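Local coordinates for MGS-M5 (Unidentified, PDB 4Q3N), which probably catalyses the NAD-dependent interconversion of L-lactate and pyruvate, as a tetrameric enzyme of the lactate/malate dehydrogenase family, at residues V8-G12 with D35-A41; I77-N82 with R95-I100; A244-N248 with V276-D280. One frame throughout, in Å; residues are numbered along the deposited sequence.

How the interactions relate
The three interactions follow one another along the chain. Interactions 1 and 2 both belong to the NAD-binding Rossmann domain, with centres about 13 Å apart. Each involves the C-terminal end of a strand in its parallel sheet. Strands 5-9 and 74-77 are neighbours there, and the contacts meet where Val9 O probably accepts a hydrogen bond from Thr78 N. Together they shape the C-terminal end of the parallel sheet, where NAD is expected to bind. Interaction 3 lies in the C-terminal domain, between helix 232-246 and strand 270-278. Its centre is about 26 Å from those of the others, and its nearest atoms are about 10 Å from interaction 1 and about 11 Å from interaction 2.

Interaction 1 of 3, residues V8-G12 with D35-A41; sequences VVGTG and DIDKRKA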
ATOM      1  N   VAL A   8       2.293 -18.400  13.904  1.00 21.18           N
ATOM      2  CA  VAL A   8       3.505 -18.936  13.300  1.00 23.16           C
ATOM      3  C   VAL A   8       4.178 -19.953  14.276  1.00 23.59           C
ATOM      4  O   VAL A   8       4.538 -19.594  15.397  1.00 25.15           O
ATOM      5  CB  VAL A   8       4.509 -17.824  12.947  1.00 23.39           C
ATOM      6  CG1 VAL A   8       5.824 -18.468  12.330  1.00 25.91           C
ATOM      7  CG2 VAL A   8       3.856 -16.824  11.964  1.00 24.32           C
ATOM      8  N   VAL A   9       4.328 -21.209  13.866  1.00 22.49           N
ATOM      9  CA  VAL A   9       4.957 -22.198  14.764  1.00 22.73           C
ATOM     10  C   VAL A   9       6.402 -22.403  14.277  1.00 25.83           C
ATOM     11  O   VAL A   9       6.626 -22.926  13.178  1.00 26.15           O
ATOM     12  CB  VAL A   9       4.203 -23.570  14.784  1.00 25.51           C
ATOM     13  CG1 VAL A   9       4.960 -24.601  15.738  1.00 27.72           C
ATOM     14  CG2 VAL A   9       2.760 -23.367  15.147  1.00 26.77           C
ATOM     15  N   GLY A  10       7.361 -22.003  15.101  1.00 25.40           N
ATOM     16  CA  GLY A  10       8.793 -22.181  14.816  1.00 26.97           C
ATOM     17  C   GLY A  10       9.294 -20.807  14.456  1.00 27.86           C
ATOM     18  O   GLY A  10       8.871 -20.239  13.447  1.00 27.88           O
ATOM     19  N   THR A  11      10.148 -20.215  15.274  1.00 27.63           N
ATOM     20  CA  THR A  11      10.578 -18.865  14.911  1.00 27.18           C
ATOM     21  C   THR A  11      12.049 -18.882  14.402  1.00 26.95           C
ATOM     22  O   THR A  11      12.868 -18.113  14.859  1.00 29.11           O
ATOM     23  CB  THR A  11      10.417 -17.882  16.116  1.00 32.11           C
ATOM     24  OG1 THR A  11      11.135 -18.384  17.238  1.00 33.60           O
ATOM     25  CG2 THR A  11       8.966 -17.704  16.533  1.00 29.90           C
ATOM     26  N   GLY A  12      12.381 -19.757  13.465  1.00 26.57           N
ATOM     27  CA  GLY A  12      13.695 -19.708  12.824  1.00 26.74           C
ATOM     28  C   GLY A  12      13.592 -18.659  11.686  1.00 26.12           C
ATOM     29  O   GLY A  12      12.602 -17.943  11.616  1.00 26.12           O
ATOM     30  N   ASP A  35       7.227 -21.002  19.774  1.00 27.65           N
ATOM     31  CA  ASP A  35       8.488 -21.689  19.591  1.00 29.64           C
ATOM     32  C   ASP A  35       8.728 -22.534  20.812  1.00 30.40           C
ATOM     33  O   ASP A  35       8.342 -22.147  21.911  1.00 29.20           O
ATOM     34  CB  ASP A  35       9.641 -20.696  19.403  1.00 30.84           C
ATOM     35  CG  ASP A  35      10.882 -21.357  18.843  1.00 34.50           C
ATOM     36  OD1 ASP A  35      11.648 -21.948  19.626  1.00 35.94           O
ATOM     37  OD2 ASP A  35      11.102 -21.301  17.633  1.00 35.04           O
ATOM     38  N   ILE A  36       9.368 -23.679  20.645  1.00 33.47           N
ATOM     39  CA  ILE A  36       9.691 -24.496  21.820  1.00 37.59           C
ATOM     40  C   ILE A  36      10.587 -23.686  22.766  1.00 36.72           C
ATOM     41  O   ILE A  36      10.595 -23.895  23.966  1.00 36.21           O
ATOM     42  CB  ILE A  36      10.343 -25.823  21.396  1.00 42.71           C
ATOM     43  CG1 ILE A  36      10.715 -26.628  22.629  1.00 50.99           C
ATOM     44  CG2 ILE A  36      11.539 -25.577  20.517  1.00 42.52           C
ATOM     45  CD1 ILE A  36       9.527 -26.855  23.592  1.00 57.00           C
ATOM     46  N   ASP A  37      11.327 -22.720  22.244  1.00 35.67           N
ATOM     47  CA  ASP A  37      12.153 -21.852  23.104  1.00 36.63           C
ATOM     48  C   ASP A  37      11.295 -20.605  23.346  1.00 35.38           C
ATOM     49  O   ASP A  37      11.233 -19.704  22.491  1.00 30.22           O
ATOM     50  CB  ASP A  37      13.497 -21.526  22.416  1.00 38.82           C
ATOM     51  CG  ASP A  37      14.367 -20.542  23.205  1.00 41.96           C
ATOM     52  OD1 ASP A  37      13.928 -19.995  24.232  1.00 42.72           O
ATOM     53  OD2 ASP A  37      15.523 -20.314  22.783  1.00 43.90           O
ATOM     54  N   LYS A  38      10.592 -20.562  24.476  1.00 37.50           N
ATOM     55  CA  LYS A  38       9.613 -19.484  24.688  1.00 37.71           C
ATOM     56  C   LYS A  38      10.285 -18.106  24.756  1.00 36.43           C
ATOM     57  O   LYS A  38       9.738 -17.156  24.244  1.00 33.85           O
ATOM     58  CB  LYS A  38       8.802 -19.712  25.972  1.00 39.68           C
ATOM     59  CG  LYS A  38       7.760 -18.597  26.335  1.00 65.90           C
ATOM     60  CD  LYS A  38       6.743 -18.221  25.227  1.00 82.38           C
ATOM     61  CE  LYS A  38       5.621 -17.267  25.761  1.00 54.49           C
ATOM     62  NZ  LYS A  38       4.505 -17.984  26.464  1.00 56.38           N
ATOM     63  N   ARG A  39      11.447 -18.031  25.411  1.00 38.07           N
ATOM     64  CA  ARG A  39      12.202 -16.786  25.530  0.50 39.20           C
ATOM     65  C   ARG A  39      12.565 -16.229  24.160  1.00 35.46           C
ATOM     66  O   ARG A  39      12.537 -15.011  23.939  1.00 33.18           O
ATOM     67  CB  ARG A  39      13.484 -16.999  26.345  0.50 42.72           C
ATOM     68  CG  ARG A  39      13.265 -17.113  27.838  0.50 45.34           C
ATOM     69  CD  ARG A  39      14.593 -17.239  28.586  0.50 48.87           C
ATOM     70  NE  ARG A  39      15.420 -16.029  28.496  0.50 49.96           N
ATOM     71  CZ  ARG A  39      16.478 -15.880  27.698  0.50 49.19           C
ATOM     72  NH1 ARG A  39      16.881 -16.865  26.892  0.50 49.00           N
ATOM     73  NH2 ARG A  39      17.145 -14.734  27.723  0.50 49.21           N
ATOM     74  N   LYS A  40      12.943 -17.126  23.253  1.00 32.87           N
ATOM     75  CA  LYS A  40      13.283 -16.723  21.900  1.00 31.97           C
ATOM     76  C   LYS A  40      12.038 -16.121  21.202  1.00 29.66           C
ATOM     77  O   LYS A  40      12.101 -15.028  20.602  1.00 28.38           O
ATOM     78  CB  LYS A  40      13.846 -17.920  21.145  1.00 35.69           C
ATOM     79  CG  LYS A  40      13.766 -17.871  19.636  1.00 36.73           C
ATOM     80  CD  LYS A  40      14.959 -17.260  18.982  1.00 40.31           C
ATOM     81  CE  LYS A  40      15.147 -17.828  17.570  1.00 42.68           C
ATOM     82  NZ  LYS A  40      14.829 -16.819  16.500  1.00 41.79           N
ATOM     83  N   ALA A  41      10.897 -16.800  21.289  1.00 28.16           N
ATOM     84  CA  ALA A  41       9.694 -16.259  20.669  1.00 26.99           C
ATOM     85  C   ALA A  41       9.330 -14.883  21.244  1.00 26.44           C
ATOM     86  O   ALA A  41       8.857 -14.000  20.517  1.00 25.36           O
ATOM     87  CB  ALA A  41       8.511 -17.239  20.827  1.00 27.80           C
TER
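Asp35 and Thr11 meet in the tightest part of this contact. Asp35 OD2 accepts from Thr11 N at 2.8 Å, through its anti lone pair. The bond is almost straight, with 174° at the hydrogen. Thr11 OG1 donates to the same Asp35 OD2 at 2.9 Å, but from above the carboxylate plane. It can do so because OG1 lies between the backbone N and the carbonyl carbon (chi1 56°). Asp35 OD1 takes Asp37 N at 2.7 Å in an Asx turn, so bonds at both oxygens fix the carboxylate. Ala41 is buried but loosely packed: its CB stays 4.3 Å from Thr11 CG2. Gly10 and Gly12 are probably the first two glycines of the Rossmann GxGxxG motif. An acidic residue just after the second strand commonly holds the adenosine ribose in NAD-dependent dehydrogenases. Asp35 occupies the corresponding place, consistent with such a role.

The looser, partly exposed side is that of Lys40, which also packs on Lys227 of the second subunit. Its chain passes Thr11 OG1, with Lys40 CG 3.6 Å away. Lys40 NZ then donates to Thr11 O at 2.9 Å, and it also forms a salt bridge with Glu44.

Strand 5-9 lies between strands 30-34 and 74-77. Thr11 rests on Leu33 of strand 30-34 and on Met16 of helix 13-25, while Ala41 of helix 38-49 touches Ala63 of strand 60-63.

Interaction 2 of 3, residues I77-N82 with R95-I100; sequences ITAGVN and RNAEII
The loop leaving the fourth Rossmann strand, 74-77, lays Ala79, Gly80 and Val81 across the helix that follows it, 89-109. One hydrogen bond joins the two segments. Val81 N donates to Asn96 OD1 at 2.8 Å, with 165° at the hydrogen. The donor sits somewhat off the carbonyl plane, tilted by 19°. Asn96 CG is anti to the carbonyl carbon (chi1 -78°), and this swings the amide up from the helix to the loop. The side chains of Asn96 and Val81 run past each other in opposite directions. Gly80 CA also lies close, 3.3 Å from Asn96 OD1. A side chain at Gly80 would run into that oxygen.

Strand 74-77, helix 89-109 and strand 115-118 form a beta-alpha-beta crossover of the NAD-binding domain. The residues between the two segments probably include the mobile loop that closes over the active site in lactate dehydrogenases.

Val81 is wedged between Arg95 and Ile99. Its CG1 meets Ile99 CD1 at 3.4 Å, tighter than usual for two carbons. Its CG2 lies over one face of the Arg95 guanidinium, offset toward the rim. At the edge of that group, in its plane, is Asn82 O, but Arg95 NH1 is 3.6 Å from it. The salt bridge of Arg95 NH1 goes instead to Glu87.

Further along, the contact is apolar, and Ile77 and Ile100 are buried. Ala79 CB faces Ile99 CG2 at 4.1 Å. Ile100 CD1 reaches Ile77 CG2 at 3.7 Å, the two side chains crossing at a slant. Ile100 also packs against Leu126, Val129 and Ala130 of helix 123-134.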
ATOM      1  N   ILE A  77       3.200 -23.664   9.812  1.00 24.68           N
ATOM      2  CA  ILE A  77       4.173 -24.514  10.513  1.00 25.87           C
ATOM      3  C   ILE A  77       5.528 -24.501   9.805  1.00 26.75           C
ATOM      4  O   ILE A  77       5.631 -24.857   8.630  1.00 27.67           O
ATOM      5  CB  ILE A  77       3.678 -25.971  10.615  1.00 27.85           C
ATOM      6  CG1 ILE A  77       2.282 -26.001  11.281  1.00 27.66           C
ATOM      7  CG2 ILE A  77       4.749 -26.862  11.334  1.00 27.87           C
ATOM      8  CD1 ILE A  77       1.578 -27.355  11.168  1.00 30.52           C
ATOM      9  N   THR A  78       6.554 -24.081  10.528  1.00 27.15           N
ATOM     10  CA  THR A  78       7.929 -24.018   9.971  1.00 29.52           C
ATOM     11  C   THR A  78       8.884 -24.911  10.803  1.00 31.68           C
ATOM     12  O   THR A  78      10.048 -25.024  10.494  1.00 33.04           O
ATOM     13  CB  THR A  78       8.463 -22.563   9.952  1.00 32.50           C
ATOM     14  OG1 THR A  78       8.929 -22.216  11.272  1.00 35.72           O
ATOM     15  CG2 THR A  78       7.366 -21.567   9.494  1.00 24.44           C
ATOM     16  N   ALA A  79       8.370 -25.554  11.851  1.00 32.25           N
ATOM     17  CA  ALA A  79       9.193 -26.376  12.748  1.00 33.81           C
ATOM     18  C   ALA A  79       9.796 -27.584  12.086  1.00 35.99           C
ATOM     19  O   ALA A  79       9.192 -28.182  11.187  1.00 36.09           O
ATOM     20  CB  ALA A  79       8.355 -26.845  13.940  1.00 34.09           C
ATOM     21  N   GLY A  80      10.945 -28.018  12.605  1.00 39.31           N
ATOM     22  CA  GLY A  80      11.575 -29.229  12.120  1.00 42.44           C
ATOM     23  C   GLY A  80      13.031 -29.293  12.551  1.00 47.00           C
ATOM     24  O   GLY A  80      13.511 -28.427  13.303  1.00 48.44           O
ATOM     25  N   VAL A  81      13.738 -30.306  12.054  1.00 48.47           N
ATOM     26  CA  VAL A  81      15.101 -30.558  12.485  1.00 49.68           C
ATOM     27  C   VAL A  81      16.055 -30.763  11.321  1.00 51.56           C
ATOM     28  O   VAL A  81      15.643 -31.094  10.209  1.00 50.11           O
ATOM     29  CB  VAL A  81      15.175 -31.810  13.386  1.00 52.29           C
ATOM     30  CG1 VAL A  81      14.664 -31.508  14.762  1.00 51.75           C
ATOM     31  CG2 VAL A  81      14.419 -32.979  12.757  1.00 51.50           C
ATOM     32  N   ASN A  82      17.349 -30.622  11.601  1.00 55.76           N
ATOM     33  CA  ASN A  82      18.358 -30.852  10.583  1.00 60.71           C
ATOM     34  C   ASN A  82      19.039 -32.192  10.752  1.00 60.50           C
ATOM     35  O   ASN A  82      19.168 -32.706  11.859  1.00 59.78           O
ATOM     36  CB  ASN A  82      19.388 -29.729  10.601  1.00 68.33           C
ATOM     37  CG  ASN A  82      18.823 -28.414  10.084  1.00 72.08           C
ATOM     38  OD1 ASN A  82      17.934 -28.392   9.224  1.00 72.23           O
ATOM     39  ND2 ASN A  82      19.346 -27.311  10.603  1.00 76.24           N
ATOM     40  N   ARG A  95      11.995 -38.394  11.762  1.00 46.78           N
ATOM     41  CA  ARG A  95      12.065 -37.452  12.878  1.00 46.70           C
ATOM     42  C   ARG A  95      11.238 -36.191  12.557  1.00 40.94           C
ATOM     43  O   ARG A  95      10.523 -35.701  13.423  1.00 36.71           O
ATOM     44  CB  ARG A  95      13.495 -37.047  13.202  1.00 51.02           C
ATOM     45  CG  ARG A  95      14.217 -37.932  14.139  1.00 57.83           C
ATOM     46  CD  ARG A  95      15.693 -37.586  14.103  1.00 61.16           C
ATOM     47  NE  ARG A  95      15.968 -36.308  14.743  1.00 62.87           N
ATOM     48  CZ  ARG A  95      16.787 -35.380  14.272  1.00 63.39           C
ATOM     49  NH1 ARG A  95      17.422 -35.557  13.127  1.00 64.47           N
ATOM     50  NH2 ARG A  95      16.976 -34.271  14.967  1.00 63.82           N
ATOM     51  N   ASN A  96      11.336 -35.665  11.338  1.00 40.45           N
ATOM     52  CA  ASN A  96      10.491 -34.511  10.970  1.00 40.23           C
ATOM     53  C   ASN A  96       8.988 -34.833  10.939  1.00 39.32           C
ATOM     54  O   ASN A  96       8.159 -34.035  11.377  1.00 37.90           O
ATOM     55  CB  ASN A  96      10.927 -33.917   9.620  1.00 40.96           C
ATOM     56  CG  ASN A  96      12.176 -33.051   9.750  1.00 44.17           C
ATOM     57  OD1 ASN A  96      12.155 -32.001  10.400  1.00 43.29           O
ATOM     58  ND2 ASN A  96      13.272 -33.496   9.152  1.00 46.03           N
ATOM     59  N   ALA A  97       8.619 -35.999  10.432  1.00 37.93           N
ATOM     60  CA  ALA A  97       7.217 -36.389  10.508  1.00 35.82           C
ATOM     61  C   ALA A  97       6.690 -36.421  11.956  1.00 36.11           C
ATOM     62  O   ALA A  97       5.553 -36.040  12.207  1.00 34.04           O
ATOM     63  CB  ALA A  97       7.033 -37.721   9.865  1.00 37.59           C
ATOM     64  N   GLU A  98       7.509 -36.887  12.911  1.00 37.99           N
ATOM     65  CA  GLU A  98       7.062 -36.940  14.300  1.00 42.07           C
ATOM     66  C   GLU A  98       6.932 -35.538  14.891  1.00 37.43           C
ATOM     67  O   GLU A  98       6.029 -35.273  15.696  1.00 34.84           O
ATOM     68  CB  GLU A  98       8.006 -37.805  15.166  1.00 52.61           C
ATOM     69  CG  GLU A  98       7.690 -39.271  15.041  1.00 62.98           C
ATOM     70  CD  GLU A  98       6.338 -39.629  15.627  1.00 71.93           C
ATOM     71  OE1 GLU A  98       5.962 -39.019  16.647  1.00 74.05           O
ATOM     72  OE2 GLU A  98       5.649 -40.514  15.063  1.00 82.22           O
ATOM     73  N   ILE A  99       7.800 -34.628  14.461  1.00 34.61           N
ATOM     74  CA  ILE A  99       7.671 -33.256  14.922  1.00 34.71           C
ATOM     75  C   ILE A  99       6.346 -32.645  14.426  1.00 34.71           C
ATOM     76  O   ILE A  99       5.598 -32.058  15.203  1.00 35.34           O
ATOM     77  CB  ILE A  99       8.873 -32.418  14.477  1.00 35.46           C
ATOM     78  CG1 ILE A  99      10.093 -32.813  15.334  1.00 40.58           C
ATOM     79  CG2 ILE A  99       8.577 -30.906  14.615  1.00 34.42           C
ATOM     80  CD1 ILE A  99      11.340 -32.211  14.782  1.00 42.10           C
ATOM     81  N   ILE A 100       6.068 -32.796  13.134  1.00 32.25           N
ATOM     82  CA  ILE A 100       4.835 -32.272  12.538  1.00 31.00           C
ATOM     83  C   ILE A 100       3.620 -32.881  13.237  1.00 32.13           C
ATOM     84  O   ILE A 100       2.679 -32.184  13.595  1.00 31.66           O
ATOM     85  CB  ILE A 100       4.805 -32.570  11.025  1.00 31.71           C
ATOM     86  CG1 ILE A 100       5.963 -31.836  10.340  1.00 32.95           C
ATOM     87  CG2 ILE A 100       3.500 -32.194  10.401  1.00 31.92           C
ATOM     88  CD1 ILE A 100       5.867 -30.296  10.415  1.00 31.86           C
TER

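Interaction 3 of 3, residues A244-N248 with V276-D280; sequences AIFNN and VLNKD
The last turn of helix 232-246 runs against the end of strand 270-278, with Ile245 CA 4.4 Å from Lys279 CA. A Schellman motif ends the helix, and Asn248 takes a positive phi of 53°. Two CA-H...O contacts link the backbones: Lys279 CA lies 3.2 Å from Ile245 O, and Ile245 CA lies 3.6 Å from Asn278 O. Strand 270-278 is the middle strand of a three-stranded antiparallel sheet in the C-terminal domain.

Asn248 makes the polar link. Its CG is anti to the backbone N (chi1 -169°), which brings the amide alongside Lys279. Asn248 OD1 accepts from Lys279 N at 3.0 Å, with 164° at the hydrogen. Asn248 ND2 bonds Glu29 of the third subunit, so this side chain also serves the tetramer. With an alanine here, Lys279 N would probably be left without this acceptor, and Glu29 of the third subunit would lose this hydrogen bond.

Ala244 CB packs on Leu277 CB at 4.0 Å. Ile245 CG1 approaches Leu277 CD2 more loosely.

Lys279 turns its amine to Asp280 in a salt bridge. Asn278 opens the tight turn toward strand 281-285. Its OD1 accepts from Asp280 N at 2.8 Å in an Asx turn, and its ND2 donates to Asn250 OD1.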
ATOM      1  N   ALA A 244      -3.891 -14.349  -0.229  1.00 19.57           N
ATOM      2  CA  ALA A 244      -4.957 -14.934  -1.075  1.00 22.51           C
ATOM      3  C   ALA A 244      -6.096 -15.456  -0.220  1.00 21.80           C
ATOM      4  O   ALA A 244      -7.289 -15.347  -0.581  1.00 23.45           O
ATOM      5  CB  ALA A 244      -4.403 -16.057  -1.939  1.00 24.21           C
ATOM      6  N   ILE A 245      -5.742 -16.056   0.921  1.00 21.24           N
ATOM      7  CA  ILE A 245      -6.767 -16.578   1.843  1.00 21.32           C
ATOM      8  C   ILE A 245      -7.485 -15.454   2.625  1.00 21.89           C
ATOM      9  O   ILE A 245      -8.706 -15.349   2.603  1.00 24.55           O
ATOM     10  CB  ILE A 245      -6.140 -17.583   2.859  1.00 19.90           C
ATOM     11  CG1 ILE A 245      -5.595 -18.792   2.095  1.00 19.70           C
ATOM     12  CG2 ILE A 245      -7.215 -17.936   3.967  1.00 24.53           C
ATOM     13  CD1 ILE A 245      -4.609 -19.681   2.961  1.00 21.97           C
ATOM     14  N   PHE A 246      -6.746 -14.578   3.299  1.00 20.25           N
ATOM     15  CA  PHE A 246      -7.440 -13.572   4.116  1.00 21.58           C
ATOM     16  C   PHE A 246      -8.174 -12.512   3.262  1.00 23.04           C
ATOM     17  O   PHE A 246      -9.153 -11.927   3.697  1.00 23.51           O
ATOM     18  CB  PHE A 246      -6.468 -12.891   5.083  1.00 23.93           C
ATOM     19  CG  PHE A 246      -6.162 -13.771   6.274  1.00 25.95           C
ATOM     20  CD1 PHE A 246      -5.180 -14.743   6.190  1.00 27.52           C
ATOM     21  CD2 PHE A 246      -6.947 -13.706   7.407  1.00 29.16           C
ATOM     22  CE1 PHE A 246      -4.928 -15.630   7.308  1.00 28.36           C
ATOM     23  CE2 PHE A 246      -6.712 -14.565   8.525  1.00 32.53           C
ATOM     24  CZ  PHE A 246      -5.717 -15.528   8.462  1.00 28.83           C
ATOM     25  N   ASN A 247      -7.688 -12.262   2.060  1.00 22.33           N
ATOM     26  CA  ASN A 247      -8.403 -11.310   1.158  1.00 23.43           C
ATOM     27  C   ASN A 247      -9.424 -12.024   0.275  1.00 23.30           C
ATOM     28  O   ASN A 247     -10.055 -11.403  -0.599  1.00 23.07           O
ATOM     29  CB  ASN A 247      -7.401 -10.535   0.294  1.00 25.74           C
ATOM     30  CG  ASN A 247      -6.550  -9.596   1.133  1.00 29.33           C
ATOM     31  OD1 ASN A 247      -7.065  -8.865   1.962  1.00 32.87           O
ATOM     32  ND2 ASN A 247      -5.286  -9.640   0.943  1.00 31.02           N
ATOM     33  N   ASN A 248      -9.579 -13.332   0.526  1.00 21.87           N
ATOM     34  CA  ASN A 248     -10.625 -14.115  -0.138  1.00 21.66           C
ATOM     35  C   ASN A 248     -10.563 -13.975  -1.681  1.00 24.39           C
ATOM     36  O   ASN A 248     -11.586 -13.666  -2.347  1.00 22.70           O
ATOM     37  CB  ASN A 248     -12.019 -13.659   0.363  1.00 22.86           C
ATOM     38  CG  ASN A 248     -13.117 -14.596  -0.066  1.00 24.61           C
ATOM     39  OD1 ASN A 248     -12.851 -15.788  -0.248  1.00 25.32           O
ATOM     40  ND2 ASN A 248     -14.393 -14.078  -0.190  1.00 23.56           N
ATOM     41  N   VAL A 276      -6.769 -22.893  -6.609  1.00 23.89           N
ATOM     42  CA  VAL A 276      -7.524 -21.694  -6.326  1.00 23.94           C
ATOM     43  C   VAL A 276      -7.673 -21.542  -4.814  1.00 23.98           C
ATOM     44  O   VAL A 276      -8.300 -22.391  -4.160  1.00 25.21           O
ATOM     45  CB  VAL A 276      -8.937 -21.742  -6.996  1.00 24.78           C
ATOM     46  CG1 VAL A 276      -9.695 -20.428  -6.696  1.00 22.42           C
ATOM     47  CG2 VAL A 276      -8.806 -21.947  -8.488  1.00 24.53           C
ATOM     48  N   LEU A 277      -7.143 -20.448  -4.273  1.00 22.26           N
ATOM     49  CA  LEU A 277      -7.219 -20.152  -2.827  1.00 23.74           C
ATOM     50  C   LEU A 277      -8.211 -19.029  -2.505  1.00 23.93           C
ATOM     51  O   LEU A 277      -8.198 -17.977  -3.153  1.00 23.13           O
ATOM     52  CB  LEU A 277      -5.857 -19.734  -2.302  1.00 23.70           C
ATOM     53  CG  LEU A 277      -4.838 -20.880  -2.201  1.00 24.94           C
ATOM     54  CD1 LEU A 277      -3.435 -20.311  -1.929  1.00 24.35           C
ATOM     55  CD2 LEU A 277      -5.264 -21.762  -1.022  1.00 26.68           C
ATOM     56  N   ASN A 278      -9.018 -19.224  -1.474  1.00 23.56           N
ATOM     57  CA  ASN A 278      -9.895 -18.155  -1.018  1.00 25.55           C
ATOM     58  C   ASN A 278     -10.018 -18.324   0.512  1.00 26.21           C
ATOM     59  O   ASN A 278      -9.242 -19.066   1.112  1.00 26.52           O
ATOM     60  CB  ASN A 278     -11.254 -18.204  -1.769  1.00 21.65           C
ATOM     61  CG  ASN A 278     -12.062 -19.452  -1.458  1.00 25.34           C
ATOM     62  OD1 ASN A 278     -11.946 -20.003  -0.383  1.00 25.82           O
ATOM     63  ND2 ASN A 278     -12.909 -19.897  -2.416  1.00 24.39           N
ATOM     64  N   LYS A 279     -10.971 -17.663   1.148  1.00 25.25           N
ATOM     65  CA  LYS A 279     -11.016 -17.605   2.618  1.00 24.95           C
ATOM     66  C   LYS A 279     -11.278 -18.961   3.237  1.00 26.40           C
ATOM     67  O   LYS A 279     -11.037 -19.190   4.427  1.00 28.54           O
ATOM     68  CB  LYS A 279     -12.126 -16.649   3.090  1.00 25.17           C
ATOM     69  CG  LYS A 279     -13.531 -17.152   2.831  1.00 28.47           C
ATOM     70  CD  LYS A 279     -14.551 -16.094   3.293  1.00 31.51           C
ATOM     71  CE  LYS A 279     -15.942 -16.452   2.806  1.00 36.12           C
ATOM     72  NZ  LYS A 279     -16.433 -17.708   3.477  1.00 39.13           N
ATOM     73  N   ASP A 280     -11.794 -19.857   2.423  1.00 26.83           N
ATOM     74  CA  ASP A 280     -12.175 -21.213   2.926  1.00 29.85           C
ATOM     75  C   ASP A 280     -11.061 -22.232   2.687  1.00 28.44           C
ATOM     76  O   ASP A 280     -11.212 -23.394   3.070  1.00 28.42           O
ATOM     77  CB  ASP A 280     -13.438 -21.720   2.238  1.00 35.09           C
ATOM     78  CG  ASP A 280     -14.638 -20.829   2.497  1.00 40.60           C
ATOM     79  OD1 ASP A 280     -14.842 -20.472   3.677  1.00 41.93           O
ATOM     80  OD2 ASP A 280     -15.332 -20.469   1.512  1.00 42.83           O
TER